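Local coordinates for protein minor fimbrium subunit Mfa5 (Porphyromonas gingivalis ATCC 33277, PDB 6TO1) that serves as an accessory subunit of the minor fimbriae, surface pili that mediate biofilm formation and adhesion to host cells and other oral bacteria, at residues R535-V540 against A637-K642; G608-F613 against K642-W647; Y593-P598 against P621-I626. All coordinates share one frame; numbering follows the deposited sequence.

Interaction 1 of 3, residues R535-V540 against A637-K642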
# COMPACT_ATOMS: atom_id res chain seq x y z
N ARG A 535 22.43 45.78 -24.59
CA ARG A 535 23.27 46.86 -25.10
C ARG A 535 23.33 47.96 -24.05
O ARG A 535 22.29 48.42 -23.57
CB ARG A 535 22.70 47.37 -26.42
CG ARG A 535 22.71 46.30 -27.50
CD ARG A 535 22.29 46.87 -28.86
NE ARG A 535 20.85 47.08 -28.92
CZ ARG A 535 20.16 47.24 -30.05
NH1 ARG A 535 20.78 47.26 -31.22
NH2 ARG A 535 18.84 47.38 -29.99
N HIS A 536 24.54 48.34 -23.66
CA HIS A 536 24.76 49.38 -22.67
C HIS A 536 25.45 50.56 -23.35
O HIS A 536 26.21 50.38 -24.31
CB HIS A 536 25.64 48.90 -21.53
CG HIS A 536 25.20 47.61 -20.92
ND1 HIS A 536 24.41 47.55 -19.79
CD2 HIS A 536 25.46 46.32 -21.27
CE1 HIS A 536 24.20 46.28 -19.47
NE2 HIS A 536 24.81 45.51 -20.36
N TYR A 537 25.18 51.76 -22.84
CA TYR A 537 25.62 53.02 -23.45
C TYR A 537 26.31 53.84 -22.37
O TYR A 537 25.65 54.45 -21.52
CB TYR A 537 24.43 53.75 -24.06
CG TYR A 537 23.67 52.88 -25.05
CD1 TYR A 537 24.05 52.82 -26.37
CD2 TYR A 537 22.61 52.05 -24.62
CE1 TYR A 537 23.41 52.02 -27.25
CE2 TYR A 537 21.94 51.25 -25.52
CZ TYR A 537 22.34 51.24 -26.84
OH TYR A 537 21.73 50.45 -27.79
N VAL A 538 27.64 53.85 -22.41
CA VAL A 538 28.42 54.35 -21.28
C VAL A 538 29.44 55.39 -21.71
O VAL A 538 29.85 55.48 -22.87
CB VAL A 538 29.14 53.18 -20.54
CG1 VAL A 538 28.09 52.19 -19.97
CG2 VAL A 538 30.11 52.48 -21.45
N LEU A 539 29.93 56.11 -20.72
CA LEU A 539 30.75 57.30 -20.88
C LEU A 539 32.23 56.96 -20.75
O LEU A 539 32.63 56.25 -19.83
CB LEU A 539 30.36 58.34 -19.83
CG LEU A 539 31.11 59.68 -19.79
CD1 LEU A 539 30.82 60.39 -21.10
CD2 LEU A 539 30.72 60.54 -18.61
N VAL A 540 33.03 57.46 -21.70
CA VAL A 540 34.48 57.44 -21.56
C VAL A 540 34.98 58.88 -21.68
O VAL A 540 34.30 59.78 -22.19
CB VAL A 540 35.19 56.56 -22.60
CG1 VAL A 540 34.78 55.10 -22.44
CG2 VAL A 540 34.91 57.06 -24.02
N ALA A 637 26.85 44.08 -24.61
CA ALA A 637 27.64 45.01 -25.41
C ALA A 637 27.76 46.31 -24.65
O ALA A 637 26.78 46.80 -24.05
CB ALA A 637 26.99 45.27 -26.76
N TYR A 638 28.98 46.87 -24.66
CA TYR A 638 29.27 48.16 -24.03
C TYR A 638 29.68 49.13 -25.14
O TYR A 638 30.80 49.07 -25.64
CB TYR A 638 30.36 48.02 -22.99
CG TYR A 638 29.81 47.32 -21.77
CD1 TYR A 638 29.14 48.03 -20.80
CD2 TYR A 638 29.91 45.94 -21.63
CE1 TYR A 638 28.60 47.41 -19.69
CE2 TYR A 638 29.38 45.31 -20.51
CZ TYR A 638 28.72 46.07 -19.54
OH TYR A 638 28.16 45.50 -18.41
N PHE A 639 28.76 50.00 -25.51
CA PHE A 639 29.04 51.05 -26.48
C PHE A 639 29.50 52.29 -25.74
O PHE A 639 28.80 52.78 -24.87
CB PHE A 639 27.79 51.27 -27.32
CG PHE A 639 27.39 50.07 -28.12
CD1 PHE A 639 28.21 49.57 -29.10
CD2 PHE A 639 26.17 49.40 -27.86
CE1 PHE A 639 27.84 48.47 -29.85
CE2 PHE A 639 25.80 48.31 -28.61
CZ PHE A 639 26.63 47.83 -29.60
N ALA A 640 30.69 52.79 -26.10
CA ALA A 640 31.33 53.93 -25.46
C ALA A 640 31.04 55.22 -26.21
O ALA A 640 30.95 55.24 -27.44
CB ALA A 640 32.85 53.72 -25.41
N TYR A 641 30.85 56.28 -25.45
CA TYR A 641 30.58 57.61 -25.97
C TYR A 641 31.42 58.61 -25.21
O TYR A 641 31.59 58.48 -23.99
CB TYR A 641 29.09 58.00 -25.81
CG TYR A 641 28.20 57.08 -26.58
CD1 TYR A 641 27.59 57.47 -27.76
CD2 TYR A 641 27.94 55.80 -26.10
CE1 TYR A 641 26.80 56.61 -28.47
CE2 TYR A 641 27.17 54.94 -26.80
CZ TYR A 641 26.60 55.32 -27.97
OH TYR A 641 25.84 54.39 -28.62
N LYS A 642 31.92 59.64 -25.91
CA LYS A 642 32.55 60.76 -25.25
C LYS A 642 31.83 62.07 -25.56
O LYS A 642 31.13 62.22 -26.57
CB LYS A 642 34.05 60.89 -25.62
CG LYS A 642 34.33 61.19 -27.06
CD LYS A 642 35.87 61.30 -27.29
CE LYS A 642 36.18 61.67 -28.74
NZ LYS A 642 37.65 61.84 -28.98
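With CG opposite the carbonyl carbon in both (chi1 -50° and -73°), His-536 and Tyr-638 lay their rings side by side on the face they share across two parallel strands. The result is an offset stack with centroids 4.5 Å apart and planes 9° from parallel; CE1 of Tyr-638 sits over the rim of the imidazole, 3.6 Å from His-536 CG. At the imidazole's edge, in its plane, lies the carbonyl O of Ala-637, and NE2 is hydrogen-bonded to Asn-636 OD1, which probably helps fix the ring's rotation.

Tyr-537, Phe-639 and Tyr-641 share the other face. Tyr-537 and Phe-639 point the same way but are slid apart, with little ring overlap. Tyr-641 comes in at the edge of the Tyr-537 ring, its OH 3.3 Å from Tyr-537 CD1. That hydroxyl bonds to the carbonyl of Asn-600, while the OH of Tyr-537 is held by Thr-599 and Asp-567. Arg-535 runs its CD past the edge of Phe-639 (CE2 at 3.8 Å) before its guanidinium turns off to Asp-567 and Pro-597.

Between the two layers of side chains, five backbone bonds alternate, from His-536 N to Ala-637 O (2.7 Å) through to Val-540 N to Tyr-641 O (2.9 Å). His-536 bonds to Ala-637 and Phe-639, and Val-538 to Phe-639 and Tyr-641, each to the two flanking its partner, as is typical of neighbouring parallel strands.

Interaction 2 of 3, residues G608-F613 against K642-W647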
# COMPACT_ATOMS: atom_id res chain seq x y z
N GLY A 608 21.10 68.70 -22.10
CA GLY A 608 21.53 69.30 -23.35
C GLY A 608 22.91 68.88 -23.83
O GLY A 608 23.29 69.26 -24.95
N LYS A 609 23.67 68.14 -23.03
CA LYS A 609 24.98 67.66 -23.45
C LYS A 609 24.84 66.59 -24.51
O LYS A 609 23.86 65.84 -24.55
CB LYS A 609 25.75 67.10 -22.26
CG LYS A 609 26.44 68.15 -21.41
CD LYS A 609 26.60 67.64 -19.98
CE LYS A 609 27.18 68.71 -19.05
NZ LYS A 609 28.60 68.39 -18.70
N ARG A 610 25.82 66.54 -25.42
CA ARG A 610 25.80 65.61 -26.53
C ARG A 610 27.05 64.75 -26.51
O ARG A 610 28.15 65.23 -26.21
CB ARG A 610 25.69 66.33 -27.86
CG ARG A 610 25.56 65.39 -29.02
CD ARG A 610 25.16 66.13 -30.28
NE ARG A 610 23.77 66.58 -30.20
CZ ARG A 610 23.36 67.80 -30.50
NH1 ARG A 610 24.22 68.72 -30.89
NH2 ARG A 610 22.07 68.11 -30.39
N TYR A 611 26.87 63.46 -26.84
CA TYR A 611 27.91 62.44 -26.74
C TYR A 611 27.98 61.68 -28.05
O TYR A 611 26.95 61.32 -28.62
CB TYR A 611 27.61 61.47 -25.56
CG TYR A 611 27.56 62.19 -24.25
CD1 TYR A 611 28.68 62.29 -23.45
CD2 TYR A 611 26.40 62.83 -23.85
CE1 TYR A 611 28.63 63.00 -22.27
CE2 TYR A 611 26.35 63.52 -22.67
CZ TYR A 611 27.46 63.61 -21.90
OH TYR A 611 27.41 64.29 -20.73
N ARG A 612 29.21 61.41 -28.51
CA ARG A 612 29.36 60.72 -29.77
C ARG A 612 30.04 59.38 -29.57
O ARG A 612 30.95 59.25 -28.74
CB ARG A 612 30.15 61.53 -30.81
CG ARG A 612 31.63 61.72 -30.53
CD ARG A 612 32.42 60.86 -31.49
NE ARG A 612 33.86 61.12 -31.50
CZ ARG A 612 34.74 60.33 -32.09
NH1 ARG A 612 34.33 59.22 -32.71
NH2 ARG A 612 36.04 60.65 -32.07
N PHE A 613 29.62 58.42 -30.38
CA PHE A 613 30.11 57.06 -30.29
C PHE A 613 31.59 56.97 -30.62
O PHE A 613 32.07 57.56 -31.60
CB PHE A 613 29.30 56.16 -31.25
CG PHE A 613 29.76 54.73 -31.27
CD1 PHE A 613 29.36 53.86 -30.26
CD2 PHE A 613 30.62 54.25 -32.24
CE1 PHE A 613 29.80 52.56 -30.24
CE2 PHE A 613 31.06 52.92 -32.22
CZ PHE A 613 30.62 52.07 -31.21
N LYS A 642 31.92 59.64 -25.91
CA LYS A 642 32.55 60.76 -25.25
C LYS A 642 31.83 62.07 -25.56
O LYS A 642 31.13 62.22 -26.57
CB LYS A 642 34.05 60.89 -25.62
CG LYS A 642 34.33 61.19 -27.06
CD LYS A 642 35.87 61.30 -27.29
CE LYS A 642 36.18 61.67 -28.74
NZ LYS A 642 37.65 61.84 -28.98
N LEU A 643 32.03 63.01 -24.65
CA LEU A 643 31.41 64.32 -24.76
C LEU A 643 31.86 65.04 -26.02
O LEU A 643 33.06 65.06 -26.35
CB LEU A 643 31.78 65.12 -23.51
CG LEU A 643 31.24 66.54 -23.37
CD1 LEU A 643 29.75 66.51 -23.18
CD2 LEU A 643 31.93 67.29 -22.22
N LEU A 644 30.88 65.57 -26.76
CA LEU A 644 31.14 66.53 -27.82
C LEU A 644 31.25 67.92 -27.22
O LEU A 644 30.26 68.46 -26.72
CB LEU A 644 30.02 66.55 -28.84
CG LEU A 644 30.03 65.57 -29.99
CD1 LEU A 644 28.76 65.76 -30.82
CD2 LEU A 644 31.27 65.75 -30.85
N ASN A 645 32.43 68.54 -27.31
CA ASN A 645 32.61 69.89 -26.78
C ASN A 645 32.39 70.90 -27.89
O ASN A 645 33.05 70.84 -28.92
CB ASN A 645 34.01 70.06 -26.18
CG ASN A 645 34.23 69.20 -24.96
OD1 ASN A 645 33.48 69.27 -23.98
ND2 ASN A 645 35.27 68.36 -25.01
N TYR A 646 31.47 71.83 -27.69
CA TYR A 646 31.21 72.89 -28.65
C TYR A 646 31.97 74.17 -28.31
O TYR A 646 31.80 75.19 -29.00
CB TYR A 646 29.71 73.13 -28.70
CG TYR A 646 28.99 71.97 -29.39
CD1 TYR A 646 29.06 71.80 -30.76
CD2 TYR A 646 28.26 71.04 -28.66
CE1 TYR A 646 28.40 70.76 -31.40
CE2 TYR A 646 27.59 69.98 -29.29
CZ TYR A 646 27.66 69.85 -30.65
OH TYR A 646 27.01 68.82 -31.31
N TRP A 647 32.78 74.13 -27.26
CA TRP A 647 33.75 75.16 -26.93
C TRP A 647 34.54 74.67 -25.73
O TRP A 647 35.68 75.08 -25.54
CB TRP A 647 33.12 76.48 -26.60
CG TRP A 647 34.09 77.63 -26.69
CD1 TRP A 647 34.72 78.27 -25.65
CD2 TRP A 647 34.51 78.30 -27.88
NE1 TRP A 647 35.51 79.30 -26.13
CE2 TRP A 647 35.39 79.34 -27.50
CE3 TRP A 647 34.23 78.13 -29.24
CZ2 TRP A 647 36.00 80.19 -28.42
CZ3 TRP A 647 34.80 78.99 -30.15
CH2 TRP A 647 35.68 80.01 -29.74
O HOH W 1 27.78 68.74 -25.50
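Arg-610 and Leu-644 meet where an antiparallel strand pair in a mixed beta sheet runs out into the last modelled residues of the chain. The carbonyl O of Arg-610 accepts Leu-644 N at 2.8 Å, and two residue pairs further in, Arg-612 and Lys-642 exchange two backbone bonds. Between these lies the non-hydrogen-bonded pair Tyr-611 and Leu-643.

Side chains divide between the two faces. On one, Leu-643 holds CG opposite its backbone N (chi1 -179°) and thereby brings CD1 against the Tyr-611 ring, 3.8 Å from CE1. The same methyl also lies within 4.1 Å of Lys-609 CG. The Tyr-611 ring approaches the Leu-643 backbone obliquely, its CD1 close to both N and CA.

On the other face the long basic side chains of Arg-612 and Lys-642 run alongside each other. Both place CG between the backbone N and the carbonyl carbon, but Lys-642 is extended beyond that point whereas Arg-612 kinks at chi2 (107°). The kink brings the guanidinium alongside the lysine, Arg-612 NH2 3.5 Å from Lys-642 CE. NZ and NH2 are therefore close, a pairing of like charges that would be expected to cost some energy; Arg-612 NH1 donates a hydrogen bond to Phe-613 O, which lies tilted from the guanidinium plane.

Leu-644 fits between the two arginines: its CD1 touches the aliphatic part of Arg-610, 3.7 Å from CD, and its CD2 lies 4.1 Å from Arg-612 CG. A water bridges Arg-610 N and Leu-644 O. Arg-610 bends at chi3 (-71°), with NE bonded to Thr-604, and its NH1 donates to Tyr-646 OH at 2.8 Å, the hydroxyl lying in the guanidinium plane while the phenol ring stands almost perpendicular to it.

Interaction 3 of 3, residues Y593-P598 against P621-I626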
# COMPACT_ATOMS: atom_id res chain seq x y z
N TYR A 593 27.43 33.77 -32.32
CA TYR A 593 27.78 35.19 -32.34
C TYR A 593 26.81 35.97 -33.20
O TYR A 593 26.33 35.49 -34.23
CB TYR A 593 29.20 35.38 -32.86
CG TYR A 593 30.25 35.08 -31.83
CD1 TYR A 593 30.62 36.04 -30.92
CD2 TYR A 593 30.84 33.82 -31.74
CE1 TYR A 593 31.56 35.80 -29.96
CE2 TYR A 593 31.79 33.56 -30.77
CZ TYR A 593 32.15 34.55 -29.90
OH TYR A 593 33.10 34.34 -28.93
N TYR A 594 26.47 37.17 -32.74
CA TYR A 594 25.58 38.07 -33.46
C TYR A 594 26.28 39.40 -33.66
O TYR A 594 27.13 39.80 -32.84
CB TYR A 594 24.29 38.26 -32.71
CG TYR A 594 23.48 37.00 -32.66
CD1 TYR A 594 22.54 36.73 -33.63
CD2 TYR A 594 23.69 36.06 -31.65
CE1 TYR A 594 21.80 35.58 -33.61
CE2 TYR A 594 22.95 34.89 -31.63
CZ TYR A 594 22.01 34.66 -32.60
OH TYR A 594 21.27 33.51 -32.61
N SER A 595 25.91 40.09 -34.74
CA SER A 595 26.48 41.39 -35.11
C SER A 595 25.59 42.48 -34.53
O SER A 595 24.47 42.71 -35.00
CB SER A 595 26.62 41.51 -36.63
OG SER A 595 27.11 42.79 -36.99
N VAL A 596 26.07 43.12 -33.47
CA VAL A 596 25.21 43.96 -32.63
C VAL A 596 25.60 45.42 -32.84
O VAL A 596 26.74 45.79 -32.53
CB VAL A 596 25.31 43.58 -31.15
CG1 VAL A 596 24.43 44.46 -30.34
CG2 VAL A 596 24.94 42.10 -31.01
N PRO A 597 24.69 46.26 -33.31
CA PRO A 597 25.00 47.69 -33.41
C PRO A 597 24.37 48.46 -32.27
O PRO A 597 23.37 48.02 -31.69
CB PRO A 597 24.36 48.07 -34.76
CG PRO A 597 23.05 47.30 -34.70
CD PRO A 597 23.36 45.99 -33.88
N PRO A 598 24.89 49.63 -31.93
CA PRO A 598 24.17 50.50 -30.99
C PRO A 598 22.89 51.02 -31.64
O PRO A 598 22.80 51.16 -32.86
CB PRO A 598 25.17 51.63 -30.71
CG PRO A 598 26.00 51.71 -31.97
CD PRO A 598 26.06 50.30 -32.55
N PRO A 621 32.61 47.54 -30.80
CA PRO A 621 32.60 48.34 -32.03
C PRO A 621 31.23 48.35 -32.67
O PRO A 621 30.29 47.66 -32.24
CB PRO A 621 33.64 47.65 -32.91
CG PRO A 621 33.66 46.28 -32.45
CD PRO A 621 33.37 46.29 -30.97
N ASN A 622 31.11 49.15 -33.72
CA ASN A 622 29.84 49.30 -34.43
C ASN A 622 29.92 48.71 -35.83
O ASN A 622 30.50 49.32 -36.73
CB ASN A 622 29.44 50.77 -34.50
CG ASN A 622 28.13 50.98 -35.20
OD1 ASN A 622 27.37 50.05 -35.38
ND2 ASN A 622 27.87 52.21 -35.65
N PRO A 623 29.36 47.52 -36.07
CA PRO A 623 28.75 46.63 -35.07
C PRO A 623 29.80 45.74 -34.40
O PRO A 623 30.96 45.68 -34.85
CB PRO A 623 27.77 45.83 -35.89
CG PRO A 623 28.47 45.66 -37.21
CD PRO A 623 29.27 46.94 -37.43
N GLY A 624 29.38 45.03 -33.36
CA GLY A 624 30.28 44.18 -32.62
C GLY A 624 29.73 42.77 -32.47
O GLY A 624 28.52 42.55 -32.41
N GLN A 625 30.65 41.81 -32.47
CA GLN A 625 30.33 40.40 -32.30
C GLN A 625 30.06 40.11 -30.83
O GLN A 625 30.94 40.33 -29.98
CB GLN A 625 31.48 39.54 -32.81
CG GLN A 625 31.71 39.66 -34.30
CD GLN A 625 30.62 38.96 -35.07
OE1 GLN A 625 29.70 39.60 -35.59
NE2 GLN A 625 30.71 37.65 -35.12
N ILE A 626 28.84 39.66 -30.52
CA ILE A 626 28.44 39.28 -29.17
C ILE A 626 27.91 37.85 -29.24
O ILE A 626 27.05 37.54 -30.08
CB ILE A 626 27.36 40.22 -28.59
CG1 ILE A 626 27.82 41.68 -28.63
CG2 ILE A 626 27.00 39.81 -27.15
CD1 ILE A 626 28.91 42.04 -27.67
O HOH W 2 30.06 42.60 -36.01
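The carbonyl O of Ile-626 takes the N-H of Tyr-594 at 2.7 Å and also receives the CA-H of Tyr-593, so two groups of the facing strand converge on one acceptor. It belongs to a two-stranded antiparallel sheet in which 593-596 pairs with 624-626. Ile-626 N returns a bond to Tyr-594 O, here in the carbonyl plane, and Val-596 and Gly-624 form a second reciprocal pair. Its return bond, from Gly-624 N to Val-596 O, is less regular: the donor stands 38° out of the carbonyl plane.

Val-596 and Ile-626 make the apolar contact, their side chains crossing at about a right angle with Val-596 CG2 3.8 Å from Ile-626 CG1. Both face inward, where Val-596 touches Ile-533 and Phe-639 and Ile-626 touches Ala-637; the pair thus lies against the larger mixed sheet. On the opposite face Gln-625 folds at chi2 (-73°), bringing its amide back across to the other strand, with NE2 3.5 Å from Tyr-593 CB. A water joins its OE1 to Ser-595 OG.

That serine oxygen, placed opposite the backbone N (chi1 177°), packs on the ring of Pro-623, 3.2 Å from CG. Pro-623 follows a cis peptide bond, and its CB lies 4.2 Å from Pro-597 CB. Just before it, the amide of Asn-622 crosses the ring of Pro-598, bringing OD1 to 3.1 Å from Pro-598 CD.

All three contacts lie at one end of the elongated chain, some 61 to 77 Å from its centre. Interactions 1 and 2, centres about 13 Å apart, are successive strand pairings in one mixed sheet: strand 634-643 runs parallel to 530-539 and antiparallel to 610-614, and Lys-642 belongs to both. Interaction 3 is a separate two-stranded sheet, its centre about 13 Å from that of interaction 1. Its segments fall between those of interaction 1 in sequence, while those of interaction 2 alternate with both others. Phe-613 packs on Phe-639 and Asn-622, and Arg-535 reaches Pro-597, so the small sheet is tied to the larger within the beta-rich end of the modelled chain, remote from both metal sites.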